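Local coordinates for protein CLPV1 (Pseudomonas aeruginosa, PDB 4UQW) that is the ATPase of a type VI secretion system that probably disassembles the contracted TssB-TssC sheath, here represented by its N domain, at residues A10-L15 with E96-G101; S17-A22 with V114-L119; V38-W43 with S92-A97. One frame throughout, in Å; residues are numbered along the deposited sequence. Where two conformers were deposited one is given.

Contact 1: A10-L15 with E96-G101; sequences ALFGKL and EAVERG
Val-98 reaches across from helix 92-108 and pushes its two methyl groups among Leu-11, Phe-12 and Leu-15. The side chain points toward the N-terminal segment, and chi1 of 179° (CG1 anti to the backbone N) sends CG1 to Leu-11 and CG2 to the Phe-12 ring. CG1 lies against the carbonyl oxygen of Leu-11, with O to CG1 at 3.4 Å, and against the isobutyl group of the same leucine, whose CD1 is 3.7 Å from Val-98 CG1. CG2 sits over one face of the Phe-12 ring in a CH-pi contact, 4.2 Å from the ring centroid and 28° off the normal. Leu-15 crosses the valine at about a right angle, and its CD2 touches both methyls, 4.0 Å from Val-98 CG1. A beta-branched residue suits this place because its two short arms meet Leu-11 and Phe-12 separately while sharing Leu-15. Leu-11 also passes over the helix backbone, its CD1 lying 3.6 Å from Glu-99 N, while Glu-99 borders the packing with its CB. The contact belongs to the mainly helical Clp N-terminal domain and holds its first short helix, 8-12, to helix 92-108. The type I turn from Phe-12 to Leu-15 reverses the chain just after Leu-11, so that Phe-12 and Leu-15, at its two ends, both reach Val-98; Leu-15 N bonds to Phe-12 O at 3.0 Å. Further out, Tyr-20 and Ile-23 of helix 17-33 pack on Phe-12 and Leu-15, and Trp-43 of helix 40-49 touches both Leu-15 and Val-98. Phe-12 also lines the pocket occupied by benzamidine, together with Arg-8, Tyr-20 and Leu-90.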
ATOM      1  N   ALA A  10     -10.461   2.819 -13.886  1.00 13.88           N
ATOM      2  CA  ALA A  10      -9.827   1.615 -14.440  1.00 13.95           C
ATOM      3  C   ALA A  10      -8.648   1.130 -13.597  1.00 13.68           C
ATOM      4  O   ALA A  10      -8.514  -0.094 -13.360  1.00 15.18           O
ATOM      5  CB  ALA A  10      -9.321   1.899 -15.891  1.00 13.67           C
ATOM      6  N   LEU A  11      -7.809   2.060 -13.169  1.00 13.09           N
ATOM      7  CA  LEU A  11      -6.602   1.722 -12.415  1.00 15.40           C
ATOM      8  C   LEU A  11      -6.968   1.091 -11.059  1.00 14.53           C
ATOM      9  O   LEU A  11      -6.572  -0.037 -10.722  1.00 14.70           O
ATOM     10  CB  LEU A  11      -5.764   3.002 -12.230  1.00 15.30           C
ATOM     11  CG  LEU A  11      -4.529   2.881 -11.361  1.00 13.82           C
ATOM     12  CD1 LEU A  11      -3.508   1.931 -11.974  1.00 16.23           C
ATOM     13  CD2 LEU A  11      -3.970   4.332 -11.140  1.00 18.49           C
ATOM     14  N   PHE A  12      -7.750   1.846 -10.255  1.00 14.37           N
ATOM     15  CA  PHE A  12      -8.132   1.332  -8.939  1.00 13.11           C
ATOM     16  C   PHE A  12      -9.090   0.165  -9.031  1.00 13.74           C
ATOM     17  O   PHE A  12      -9.147  -0.646  -8.120  1.00 14.92           O
ATOM     18  CB  PHE A  12      -8.770   2.479  -8.103  1.00 13.64           C
ATOM     19  CG  PHE A  12      -7.729   3.458  -7.612  1.00 15.57           C
ATOM     20  CD1 PHE A  12      -7.198   4.434  -8.458  1.00 17.33           C
ATOM     21  CD2 PHE A  12      -7.190   3.343  -6.298  1.00 15.67           C
ATOM     22  CE1 PHE A  12      -6.170   5.333  -8.019  1.00 17.25           C
ATOM     23  CE2 PHE A  12      -6.148   4.204  -5.855  1.00 16.88           C
ATOM     24  CZ  PHE A  12      -5.630   5.192  -6.720  1.00 16.55           C
ATOM     25  N   GLY A  13      -9.807   0.067 -10.156  1.00 13.71           N
ATOM     26  CA  GLY A  13     -10.696  -1.054 -10.415  1.00 15.04           C
ATOM     27  C   GLY A  13      -9.939  -2.385 -10.440  1.00 16.83           C
ATOM     28  O   GLY A  13     -10.579  -3.439 -10.239  1.00 18.86           O
ATOM     29  N   LYS A  14      -8.606  -2.362 -10.616  1.00 13.23           N
ATOM     30  CA  LYS A  14      -7.878  -3.622 -10.557  1.00 13.93           C
ATOM     31  C   LYS A  14      -7.616  -4.128  -9.129  1.00 14.08           C
ATOM     32  O   LYS A  14      -7.225  -5.279  -8.944  1.00 15.52           O
ATOM     33  CB  LYS A  14      -6.514  -3.485 -11.244  1.00 14.15           C
ATOM     34  CG  LYS A  14      -6.627  -3.178 -12.741  1.00 13.51           C
ATOM     35  CD  LYS A  14      -7.413  -4.321 -13.447  1.00 16.80           C
ATOM     36  CE  LYS A  14      -7.277  -4.110 -14.980  1.00 14.60           C
ATOM     37  NZ  LYS A  14      -8.076  -5.131 -15.793  1.00 17.76           N
ATOM     38  N   LEU A  15      -7.834  -3.289  -8.114  1.00 13.91           N
ATOM     39  CA  LEU A  15      -7.600  -3.694  -6.732  1.00 14.45           C
ATOM     40  C   LEU A  15      -8.568  -4.786  -6.293  1.00 15.29           C
ATOM     41  O   LEU A  15      -9.754  -4.771  -6.705  1.00 17.50           O
ATOM     42  CB  LEU A  15      -7.751  -2.501  -5.784  1.00 13.74           C
ATOM     43  CG  LEU A  15      -6.692  -1.403  -5.952  1.00 12.62           C
ATOM     44  CD1 LEU A  15      -7.032  -0.263  -5.064  1.00 14.72           C
ATOM     45  CD2 LEU A  15      -5.269  -1.867  -5.591  1.00 15.08           C
ATOM     46  N   GLU A  96       0.581   5.622  -8.320  1.00 13.82           N
ATOM     47  CA  GLU A  96       1.716   4.915  -8.906  1.00 13.00           C
ATOM     48  C   GLU A  96       1.865   3.524  -8.326  1.00 14.75           C
ATOM     49  O   GLU A  96       2.206   2.549  -9.040  1.00 15.60           O
ATOM     50  CB  GLU A  96       2.994   5.717  -8.630  1.00 15.47           C
ATOM     51  CG  GLU A  96       4.102   5.307  -9.588  1.00 23.32           C
ATOM     52  CD  GLU A  96       5.371   6.128  -9.452  1.00 32.73           C
ATOM     53  OE1 GLU A  96       5.377   7.254  -8.809  1.00 30.50           O
ATOM     54  OE2 GLU A  96       6.376   5.583  -9.985  1.00 29.44           O
ATOM     55  N   ALA A  97       1.643   3.369  -7.032  1.00 12.90           N
ATOM     56  CA  ALA A  97       1.741   2.036  -6.455  1.00 13.17           C
ATOM     57  C   ALA A  97       0.695   1.087  -7.059  1.00 12.20           C
ATOM     58  O   ALA A  97       1.012  -0.093  -7.223  1.00 13.83           O
ATOM     59  CB  ALA A  97       1.579   2.095  -4.870  1.00 13.77           C
ATOM     60  N   VAL A  98      -0.525   1.570  -7.324  1.00 13.57           N
ATOM     61  CA  VAL A  98      -1.502   0.665  -7.925  1.00 12.51           C
ATOM     62  C   VAL A  98      -1.007   0.267  -9.313  1.00 12.83           C
ATOM     63  O   VAL A  98      -1.107  -0.929  -9.656  1.00 14.97           O
ATOM     64  CB  VAL A  98      -2.893   1.326  -8.021  1.00 12.11           C
ATOM     65  CG1 VAL A  98      -3.903   0.340  -8.687  1.00 13.63           C
ATOM     66  CG2 VAL A  98      -3.418   1.664  -6.607  1.00 14.59           C
ATOM     67  N   GLU A  99      -0.490   1.217 -10.110  1.00 12.54           N
ATOM     68  CA  GLU A  99       0.024   0.823 -11.450  1.00 12.87           C
ATOM     69  C   GLU A  99       1.120  -0.257 -11.325  1.00 15.10           C
ATOM     70  O   GLU A  99       1.099  -1.246 -12.084  1.00 14.77           O
ATOM     71  CB  GLU A  99       0.543   2.063 -12.199  1.00 15.35           C
ATOM     72  CG  GLU A  99       1.011   1.677 -13.587  1.00 16.16           C
ATOM     73  CD  GLU A  99       1.547   2.844 -14.387  1.00 26.87           C
ATOM     74  OE1 GLU A  99       0.841   3.863 -14.536  1.00 32.11           O
ATOM     75  OE2 GLU A  99       2.660   2.687 -14.827  1.00 32.18           O
ATOM     76  N   ARG A 100       2.103  -0.036 -10.455  1.00 13.98           N
ATOM     77  CA  ARG A 100       3.163  -1.030 -10.335  1.00 13.73           C
ATOM     78  C   ARG A 100       2.651  -2.341  -9.779  1.00 13.38           C
ATOM     79  O   ARG A 100       3.124  -3.415 -10.204  1.00 15.04           O
ATOM     80  CB  ARG A 100       4.291  -0.505  -9.436  1.00 15.11           C
ATOM     81  CG  ARG A 100       4.816   0.866  -9.878  1.00 14.70           C
ATOM     82  CD  ARG A 100       5.221   0.935 -11.374  1.00 19.33           C
ATOM     83  NE  ARG A 100       6.187  -0.048 -11.773  1.00 23.48           N
ATOM     84  CZ  ARG A 100       6.268  -0.423 -13.067  1.00 25.97           C
ATOM     85  NH1 ARG A 100       5.480   0.179 -13.965  1.00 29.95           N
ATOM     86  NH2 ARG A 100       7.126  -1.333 -13.448  1.00 28.59           N
ATOM     87  N   GLY A 101       1.669  -2.317  -8.857  1.00 13.05           N
ATOM     88  CA  GLY A 101       1.088  -3.576  -8.391  1.00 13.61           C
ATOM     89  C   GLY A 101       0.369  -4.311  -9.505  1.00 13.85           C
ATOM     90  O   GLY A 101       0.403  -5.549  -9.515  1.00 14.18           O
TER

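Contact 2: S17-A22 with V114-L119; sequences SLAYKA and VRTGYL
Thr-116 CG2 meets Leu-18 and Ala-19 where the first turn of helix 116-124 comes up against the first turn of helix 17-33. The threonine carries two unlike branches, and its rotation decides which of them faces the neighbour. At chi1 65° the hydroxyl OG1 stands between the backbone N and the carbonyl carbon, while CG2 is anti to the carbonyl carbon and is the branch that touches helix 17-33. OG1 is thereby left to bond with Glu-161 OE2, with a weak further bond from Leu-55 N, and the polar end of this buried residue is satisfied away from the apolar interface. Leu-18 has its CG anti to the backbone N (chi1 -178°) and crosses the threonine at about a right angle, setting CD2 3.8 Å from Thr-116 CG2. The CB of Ala-19 points toward the other segment. It lies 4.0 Å from Thr-116 CG2 and 4.2 Å from Val-114 O, with Leu-119 CD1 a looser neighbour. The small methyl suits this position, where the backbones draw close: Ala-19 CA and Thr-116 CA are 6.1 Å apart. Behind the interface, Arg-115 occupies the N-cap position of helix 116-124; its CG rests 3.5 Å above the Tyr-118 ring plane, over the centre, and its NE forms a salt bridge with Asp-54. Within the Clp N-terminal domain, the start of helix 17-33 thus packs against the N-terminal end of helix 116-124 and the loop leading into it. Val-114 shares backbone bonds with Lys-14 and Asn-16, tying that loop to the one before helix 17-33, and helix 40-49 lies beside both partners, with Trp-43 touching Ala-22 and Leu-119 and Ile-47 touching Ala-22 and Thr-116.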
ATOM      1  N   SER A  17     -10.805  -6.685  -3.138  1.00 17.24           N
ATOM      2  CA  SER A  17     -11.745  -6.001  -2.281  0.56 15.83           C
ATOM      3  C   SER A  17     -11.060  -5.502  -1.010  1.00 19.26           C
ATOM      4  O   SER A  17     -11.373  -4.412  -0.545  1.00 17.36           O
ATOM      5  CB  SER A  17     -12.917  -6.927  -1.956  0.56 21.45           C
ATOM      6  OG  SER A  17     -12.470  -8.012  -1.183  0.56 24.84           O
ATOM      7  N   LEU A  18     -10.118  -6.263  -0.491  1.00 17.37           N
ATOM      8  CA  LEU A  18      -9.456  -5.818   0.746  1.00 17.11           C
ATOM      9  C   LEU A  18      -8.703  -4.502   0.481  1.00 17.22           C
ATOM     10  O   LEU A  18      -8.788  -3.488   1.253  1.00 16.31           O
ATOM     11  CB  LEU A  18      -8.527  -6.955   1.265  1.00 18.45           C
ATOM     12  CG  LEU A  18      -7.808  -6.630   2.590  1.00 17.50           C
ATOM     13  CD1 LEU A  18      -7.493  -7.920   3.379  1.00 16.90           C
ATOM     14  CD2 LEU A  18      -6.515  -5.846   2.383  1.00 17.80           C
ATOM     15  N   ALA A  19      -7.915  -4.450  -0.594  1.00 15.25           N
ATOM     16  CA  ALA A  19      -7.108  -3.271  -0.907  1.00 13.86           C
ATOM     17  C   ALA A  19      -7.997  -2.084  -1.227  1.00 14.93           C
ATOM     18  O   ALA A  19      -7.701  -0.959  -0.798  1.00 16.14           O
ATOM     19  CB  ALA A  19      -6.143  -3.515  -2.086  1.00 15.57           C
ATOM     20  N   TYR A  20      -9.092  -2.267  -1.992  1.00 14.33           N
ATOM     21  CA  TYR A  20      -9.921  -1.143  -2.382  1.00 15.50           C
ATOM     22  C   TYR A  20     -10.711  -0.640  -1.174  1.00 16.46           C
ATOM     23  O   TYR A  20     -10.839   0.581  -0.956  1.00 16.28           O
ATOM     24  CB  TYR A  20     -10.918  -1.520  -3.485  1.00 16.44           C
ATOM     25  CG  TYR A  20     -11.304  -0.436  -4.494  1.00 16.17           C
ATOM     26  CD1 TYR A  20     -11.216   0.928  -4.199  1.00 20.86           C
ATOM     27  CD2 TYR A  20     -11.635  -0.779  -5.798  1.00 17.99           C
ATOM     28  CE1 TYR A  20     -11.551   1.909  -5.142  1.00 19.11           C
ATOM     29  CE2 TYR A  20     -12.001   0.177  -6.737  1.00 17.35           C
ATOM     30  CZ  TYR A  20     -11.948   1.520  -6.419  1.00 18.45           C
ATOM     31  OH  TYR A  20     -12.244   2.515  -7.320  1.00 19.22           O
ATOM     32  N   LYS A  21     -11.221  -1.547  -0.358  1.00 15.96           N
ATOM     33  CA  LYS A  21     -11.953  -1.084   0.847  1.00 16.18           C
ATOM     34  C   LYS A  21     -11.009  -0.321   1.754  1.00 17.52           C
ATOM     35  O   LYS A  21     -11.415   0.632   2.433  1.00 18.24           O
ATOM     36  CB  LYS A  21     -12.594  -2.280   1.579  1.00 16.98           C
ATOM     37  CG  LYS A  21     -13.845  -2.802   0.798  1.00 23.69           C
ATOM     38  CD  LYS A  21     -14.418  -4.057   1.487  1.00 42.06           C
ATOM     39  CE  LYS A  21     -15.551  -4.684   0.677  1.00 55.44           C
ATOM     40  NZ  LYS A  21     -15.736  -6.116   1.085  1.00 66.12           N
ATOM     41  N   ALA A  22      -9.723  -0.702   1.750  1.00 15.56           N
ATOM     42  CA  ALA A  22      -8.791   0.039   2.611  1.00 15.02           C
ATOM     43  C   ALA A  22      -8.458   1.419   2.042  1.00 16.58           C
ATOM     44  O   ALA A  22      -8.153   2.332   2.813  1.00 17.55           O
ATOM     45  CB  ALA A  22      -7.496  -0.785   2.871  1.00 16.08           C
ATOM     46  N   VAL A 114      -5.268  -6.988  -8.039  1.00 13.55           N
ATOM     47  CA  VAL A 114      -4.075  -6.571  -7.302  1.00 14.01           C
ATOM     48  C   VAL A 114      -4.323  -6.712  -5.803  1.00 14.43           C
ATOM     49  O   VAL A 114      -5.198  -6.052  -5.237  1.00 16.19           O
ATOM     50  CB  VAL A 114      -3.717  -5.115  -7.679  1.00 14.10           C
ATOM     51  CG1 VAL A 114      -2.512  -4.547  -6.852  1.00 16.36           C
ATOM     52  CG2 VAL A 114      -3.500  -4.997  -9.213  1.00 15.83           C
ATOM     53  N   ARG A 115      -3.570  -7.620  -5.185  1.00 13.98           N
ATOM     54  CA  ARG A 115      -3.599  -7.824  -3.745  1.00 13.39           C
ATOM     55  C   ARG A 115      -2.513  -6.985  -3.098  1.00 15.40           C
ATOM     56  O   ARG A 115      -1.577  -6.486  -3.755  1.00 15.21           O
ATOM     57  CB  ARG A 115      -3.417  -9.316  -3.401  1.00 15.60           C
ATOM     58  CG  ARG A 115      -2.140  -9.970  -3.995  1.00 14.49           C
ATOM     59  CD  ARG A 115      -2.221 -11.517  -3.926  1.00 17.73           C
ATOM     60  NE  ARG A 115      -2.285 -11.971  -2.546  1.00 18.26           N
ATOM     61  CZ  ARG A 115      -2.538 -13.240  -2.243  1.00 17.46           C
ATOM     62  NH1 ARG A 115      -2.791 -14.126  -3.229  1.00 20.54           N
ATOM     63  NH2 ARG A 115      -2.537 -13.614  -0.979  1.00 17.51           N
ATOM     64  N   THR A 116      -2.581  -6.849  -1.789  1.00 14.63           N
ATOM     65  CA  THR A 116      -1.615  -5.924  -1.170  1.00 15.01           C
ATOM     66  C   THR A 116      -0.175  -6.427  -1.269  1.00 13.79           C
ATOM     67  O   THR A 116       0.751  -5.595  -1.325  1.00 13.23           O
ATOM     68  CB  THR A 116      -1.968  -5.566   0.306  1.00 16.66           C
ATOM     69  OG1 THR A 116      -1.881  -6.710   1.144  1.00 15.61           O
ATOM     70  CG2 THR A 116      -3.379  -4.967   0.378  1.00 15.57           C
ATOM     71  N   GLY A 117       0.056  -7.732  -1.434  1.00 15.17           N
ATOM     72  CA  GLY A 117       1.425  -8.184  -1.549  1.00 15.91           C
ATOM     73  C   GLY A 117       1.986  -7.770  -2.899  1.00 15.19           C
ATOM     74  O   GLY A 117       3.198  -7.537  -3.012  1.00 15.41           O
ATOM     75  N   TYR A 118       1.127  -7.650  -3.928  1.00 14.44           N
ATOM     76  CA  TYR A 118       1.643  -7.135  -5.210  1.00 15.83           C
ATOM     77  C   TYR A 118       1.919  -5.638  -5.122  1.00 15.01           C
ATOM     78  O   TYR A 118       2.823  -5.147  -5.811  1.00 15.27           O
ATOM     79  CB  TYR A 118       0.643  -7.380  -6.352  1.00 15.50           C
ATOM     80  CG  TYR A 118       0.289  -8.829  -6.570  1.00 14.82           C
ATOM     81  CD1 TYR A 118       1.054  -9.856  -6.083  1.00 14.90           C
ATOM     82  CD2 TYR A 118      -0.869  -9.135  -7.281  1.00 15.49           C
ATOM     83  CE1 TYR A 118       0.711 -11.203  -6.317  1.00 16.74           C
ATOM     84  CE2 TYR A 118      -1.238 -10.470  -7.530  1.00 18.16           C
ATOM     85  CZ  TYR A 118      -0.461 -11.478  -7.023  1.00 19.67           C
ATOM     86  OH  TYR A 118      -0.843 -12.802  -7.189  1.00 21.44           O
ATOM     87  N   LEU A 119       1.149  -4.896  -4.317  1.00 13.31           N
ATOM     88  CA  LEU A 119       1.487  -3.499  -4.080  1.00 14.25           C
ATOM     89  C   LEU A 119       2.866  -3.375  -3.430  1.00 15.75           C
ATOM     90  O   LEU A 119       3.665  -2.528  -3.828  1.00 15.56           O
ATOM     91  CB  LEU A 119       0.489  -2.786  -3.155  1.00 15.92           C
ATOM     92  CG  LEU A 119      -0.949  -2.772  -3.636  1.00 14.15           C
ATOM     93  CD1 LEU A 119      -1.853  -2.287  -2.477  1.00 16.90           C
ATOM     94  CD2 LEU A 119      -1.114  -1.790  -4.817  1.00 15.78           C
TER

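Contact 3: V38-W43 with S92-A97; sequences VELVHW and SHVEEA
Val-94 packs against Leu-40 and Trp-43 at the start of helix 40-49, at the place in the Clp N-terminal domain where two short parallel strands, 37-38 and 89-90, give way to the helices that follow them. Both segments leave the small sheet side by side, and their first helical turns pack against each other; Leu-40 CA and Val-94 CA are 5.7 Å apart. Apolar packing comes first. With CG1 anti to the backbone N (chi1 164°), Val-94 directs that methyl to the indole of Trp-43, approaching it obliquely at 4.0 Å from CZ3. Leu-40 spreads its two methyls along helix 92-108: CD2 meets Ala-97 CB at 4.0 Å, where an alanine leaves room for the leucine, and also touches Val-94 CG2, while CD1 meets the CB of His-93, whose ring turns away toward Leu-129 and Ala-132 of helix 127-136. A second kind of contact sets a methyl against backbone. Val-94 CG2 lies 3.5 Å from Val-38 O and 3.6 Å from Leu-40 N, so the valine methyl lies against the peptide units that lead into helix 40-49. Polar bonds stay within the segments or go to other parts of the domain. Trp-43 NE1 donates to Ala-19 O, which satisfies the one polar atom of this buried indole, and Val-38 pairs through its backbone with Asp-89 and Ser-91. Glu-39 holds the N-cap position, its carbonyl taking the Trp-43 N-H. Its own N-H points to His-42 one turn ahead, meeting ND1 at 2.9 Å and 170°, only 8° out of the imidazole plane, while His-42 NE2 at the far side of the ring bonds to Asn-35 OD1.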
ATOM      1  N   VAL A  38      -4.621  11.607   0.553  1.00 14.30           N
ATOM      2  CA  VAL A  38      -4.610  10.217   0.970  1.00 14.50           C
ATOM      3  C   VAL A  38      -3.277   9.584   0.504  1.00 16.33           C
ATOM      4  O   VAL A  38      -2.986   9.537  -0.685  1.00 15.53           O
ATOM      5  CB  VAL A  38      -5.776   9.452   0.379  1.00 13.53           C
ATOM      6  CG1 VAL A  38      -5.833   8.070   0.997  1.00 17.68           C
ATOM      7  CG2 VAL A  38      -7.079  10.216   0.681  1.00 16.60           C
ATOM      8  N   GLU A  39      -2.447   9.215   1.480  1.00 13.98           N
ATOM      9  CA  GLU A  39      -1.077   8.781   1.203  1.00 14.23           C
ATOM     10  C   GLU A  39      -0.890   7.322   1.438  1.00 13.59           C
ATOM     11  O   GLU A  39      -1.756   6.631   1.989  1.00 13.50           O
ATOM     12  CB  GLU A  39      -0.104   9.516   2.120  1.00 14.87           C
ATOM     13  CG  GLU A  39      -0.018  11.020   1.807  1.00 18.14           C
ATOM     14  CD  GLU A  39       1.103  11.677   2.561  1.00 33.17           C
ATOM     15  OE1 GLU A  39       1.988  10.963   3.105  1.00 29.63           O
ATOM     16  OE2 GLU A  39       1.082  12.921   2.612  1.00 38.74           O
ATOM     17  N   LEU A  40       0.286   6.850   0.997  1.00 13.80           N
ATOM     18  CA  LEU A  40       0.630   5.484   1.304  1.00 15.46           C
ATOM     19  C   LEU A  40       0.533   5.189   2.824  1.00 14.98           C
ATOM     20  O   LEU A  40       0.090   4.100   3.226  1.00 14.35           O
ATOM     21  CB  LEU A  40       2.032   5.158   0.828  1.00 16.26           C
ATOM     22  CG  LEU A  40       2.275   5.101  -0.672  1.00 15.53           C
ATOM     23  CD1 LEU A  40       3.804   4.909  -0.940  1.00 19.02           C
ATOM     24  CD2 LEU A  40       1.501   3.981  -1.305  1.00 18.78           C
ATOM     25  N   VAL A  41       0.930   6.164   3.675  1.00 14.89           N
ATOM     26  CA  VAL A  41       0.891   5.859   5.108  1.00 15.30           C
ATOM     27  C   VAL A  41      -0.581   5.634   5.583  1.00 15.25           C
ATOM     28  O   VAL A  41      -0.839   4.730   6.392  1.00 15.02           O
ATOM     29  CB  VAL A  41       1.591   6.963   5.918  1.00 15.16           C
ATOM     30  CG1 VAL A  41       0.843   8.302   5.827  1.00 17.18           C
ATOM     31  CG2 VAL A  41       1.693   6.535   7.396  1.00 18.61           C
ATOM     32  N   HIS A  42      -1.550   6.399   5.038  1.00 15.78           N
ATOM     33  CA  HIS A  42      -2.951   6.157   5.413  1.00 13.82           C
ATOM     34  C   HIS A  42      -3.389   4.768   4.985  1.00 15.20           C
ATOM     35  O   HIS A  42      -4.108   4.074   5.704  1.00 15.41           O
ATOM     36  CB  HIS A  42      -3.905   7.173   4.743  1.00 15.13           C
ATOM     37  CG  HIS A  42      -3.720   8.592   5.175  1.00 15.37           C
ATOM     38  ND1 HIS A  42      -3.155   9.511   4.328  1.00 15.48           N
ATOM     39  CD2 HIS A  42      -4.052   9.252   6.312  1.00 15.40           C
ATOM     40  CE1 HIS A  42      -3.155  10.704   4.912  1.00 16.49           C
ATOM     41  NE2 HIS A  42      -3.687  10.568   6.114  1.00 16.15           N
ATOM     42  N   TRP A  43      -3.016   4.382   3.757  1.00 14.29           N
ATOM     43  CA  TRP A  43      -3.495   3.130   3.157  1.00 13.82           C
ATOM     44  C   TRP A  43      -2.911   1.956   3.950  1.00 15.98           C
ATOM     45  O   TRP A  43      -3.622   1.015   4.334  1.00 15.11           O
ATOM     46  CB  TRP A  43      -3.023   3.063   1.712  1.00 12.88           C
ATOM     47  CG  TRP A  43      -3.738   2.023   0.889  1.00 14.40           C
ATOM     48  CD1 TRP A  43      -4.810   1.277   1.263  1.00 15.22           C
ATOM     49  CD2 TRP A  43      -3.424   1.718  -0.455  1.00 15.18           C
ATOM     50  NE1 TRP A  43      -5.205   0.479   0.172  1.00 13.60           N
ATOM     51  CE2 TRP A  43      -4.387   0.787  -0.898  1.00 13.38           C
ATOM     52  CE3 TRP A  43      -2.475   2.237  -1.372  1.00 16.70           C
ATOM     53  CZ2 TRP A  43      -4.366   0.269  -2.216  1.00 16.01           C
ATOM     54  CZ3 TRP A  43      -2.449   1.750  -2.668  1.00 15.56           C
ATOM     55  CH2 TRP A  43      -3.411   0.767  -3.072  1.00 15.64           C
ATOM     56  N   SER A  92      -0.086  11.186  -5.553  1.00 15.49           N
ATOM     57  CA  SER A  92       0.427  10.565  -6.751  1.00 15.42           C
ATOM     58  C   SER A  92       1.069   9.212  -6.423  1.00 16.10           C
ATOM     59  O   SER A  92       1.024   8.281  -7.223  1.00 15.40           O
ATOM     60  CB  SER A  92       1.425  11.506  -7.428  1.00 16.72           C
ATOM     61  OG  SER A  92       1.957  10.927  -8.599  1.00 18.79           O
ATOM     62  N   HIS A  93       1.727   9.063  -5.267  1.00 15.91           N
ATOM     63  CA  HIS A  93       2.337   7.770  -4.970  1.00 15.19           C
ATOM     64  C   HIS A  93       1.336   6.656  -4.795  1.00 14.68           C
ATOM     65  O   HIS A  93       1.670   5.480  -5.026  1.00 14.24           O
ATOM     66  CB  HIS A  93       3.218   7.880  -3.694  1.00 15.75           C
ATOM     67  CG  HIS A  93       4.538   8.552  -3.951  1.00 18.24           C
ATOM     68  ND1 HIS A  93       5.316   9.052  -2.928  1.00 23.29           N
ATOM     69  CD2 HIS A  93       5.216   8.794  -5.101  1.00 19.39           C
ATOM     70  CE1 HIS A  93       6.431   9.540  -3.433  1.00 19.63           C
ATOM     71  NE2 HIS A  93       6.412   9.382  -4.747  1.00 27.18           N
ATOM     72  N   VAL A  94       0.098   6.960  -4.369  1.00 13.75           N
ATOM     73  CA  VAL A  94      -0.883   5.910  -4.223  1.00 14.11           C
ATOM     74  C   VAL A  94      -1.289   5.432  -5.648  1.00 16.92           C
ATOM     75  O   VAL A  94      -1.337   4.201  -5.903  1.00 14.06           O
ATOM     76  CB  VAL A  94      -2.108   6.443  -3.435  1.00 13.26           C
ATOM     77  CG1 VAL A  94      -3.313   5.525  -3.603  1.00 14.48           C
ATOM     78  CG2 VAL A  94      -1.700   6.548  -1.976  1.00 17.60           C
ATOM     79  N   GLU A  95      -1.496   6.367  -6.584  1.00 15.58           N
ATOM     80  CA  GLU A  95      -1.800   5.990  -7.993  1.00 14.52           C
ATOM     81  C   GLU A  95      -0.644   5.146  -8.540  1.00 14.34           C
ATOM     82  O   GLU A  95      -0.863   4.119  -9.185  1.00 15.16           O
ATOM     83  CB  GLU A  95      -1.988   7.194  -8.943  1.00 14.38           C
ATOM     84  CG  GLU A  95      -3.160   8.086  -8.531  1.00 18.35           C
ATOM     85  CD  GLU A  95      -3.280   9.265  -9.489  1.00 21.00           C
ATOM     86  OE1 GLU A  95      -2.319   9.573 -10.251  1.00 21.45           O
ATOM     87  OE2 GLU A  95      -4.326   9.907  -9.519  1.00 19.85           O
ATOM     88  N   GLU A  96       0.581   5.622  -8.320  1.00 13.82           N
ATOM     89  CA  GLU A  96       1.716   4.915  -8.906  1.00 13.00           C
ATOM     90  C   GLU A  96       1.865   3.524  -8.326  1.00 14.75           C
ATOM     91  O   GLU A  96       2.206   2.549  -9.040  1.00 15.60           O
ATOM     92  CB  GLU A  96       2.994   5.717  -8.630  1.00 15.47           C
ATOM     93  CG  GLU A  96       4.102   5.307  -9.588  1.00 23.32           C
ATOM     94  CD  GLU A  96       5.371   6.128  -9.452  1.00 32.73           C
ATOM     95  OE1 GLU A  96       5.377   7.254  -8.809  1.00 30.50           O
ATOM     96  OE2 GLU A  96       6.376   5.583  -9.985  1.00 29.44           O
ATOM     97  N   ALA A  97       1.643   3.369  -7.032  1.00 12.90           N
ATOM     98  CA  ALA A  97       1.741   2.036  -6.455  1.00 13.17           C
ATOM     99  C   ALA A  97       0.695   1.087  -7.059  1.00 12.20           C
ATOM    100  O   ALA A  97       1.012  -0.093  -7.223  1.00 13.83           O
ATOM    101  CB  ALA A  97       1.579   2.095  -4.870  1.00 13.77           C
TER

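The three contacts lie close together in one helical domain, with centres about 9 Å (1 and 2), 11 Å (1 and 3) and 12 Å (2 and 3) apart. Contacts 1 and 3 both use helix 92-108 and share Glu-96 and Ala-97. Along the chain contacts 1 and 2 alternate, while contact 3 is nested inside the loop that contact 2 closes, so sequence-distant parts are drawn into a single core. Trp-43 joins all three: its indole touches Val-98 and Leu-15 of contact 1 and Leu-119 of contact 2, besides bonding to Ala-19 O. Phe-12, and Tyr-20 in the segment 17-22, line the pocket that holds benzamidine, a molecule probably from crystallisation.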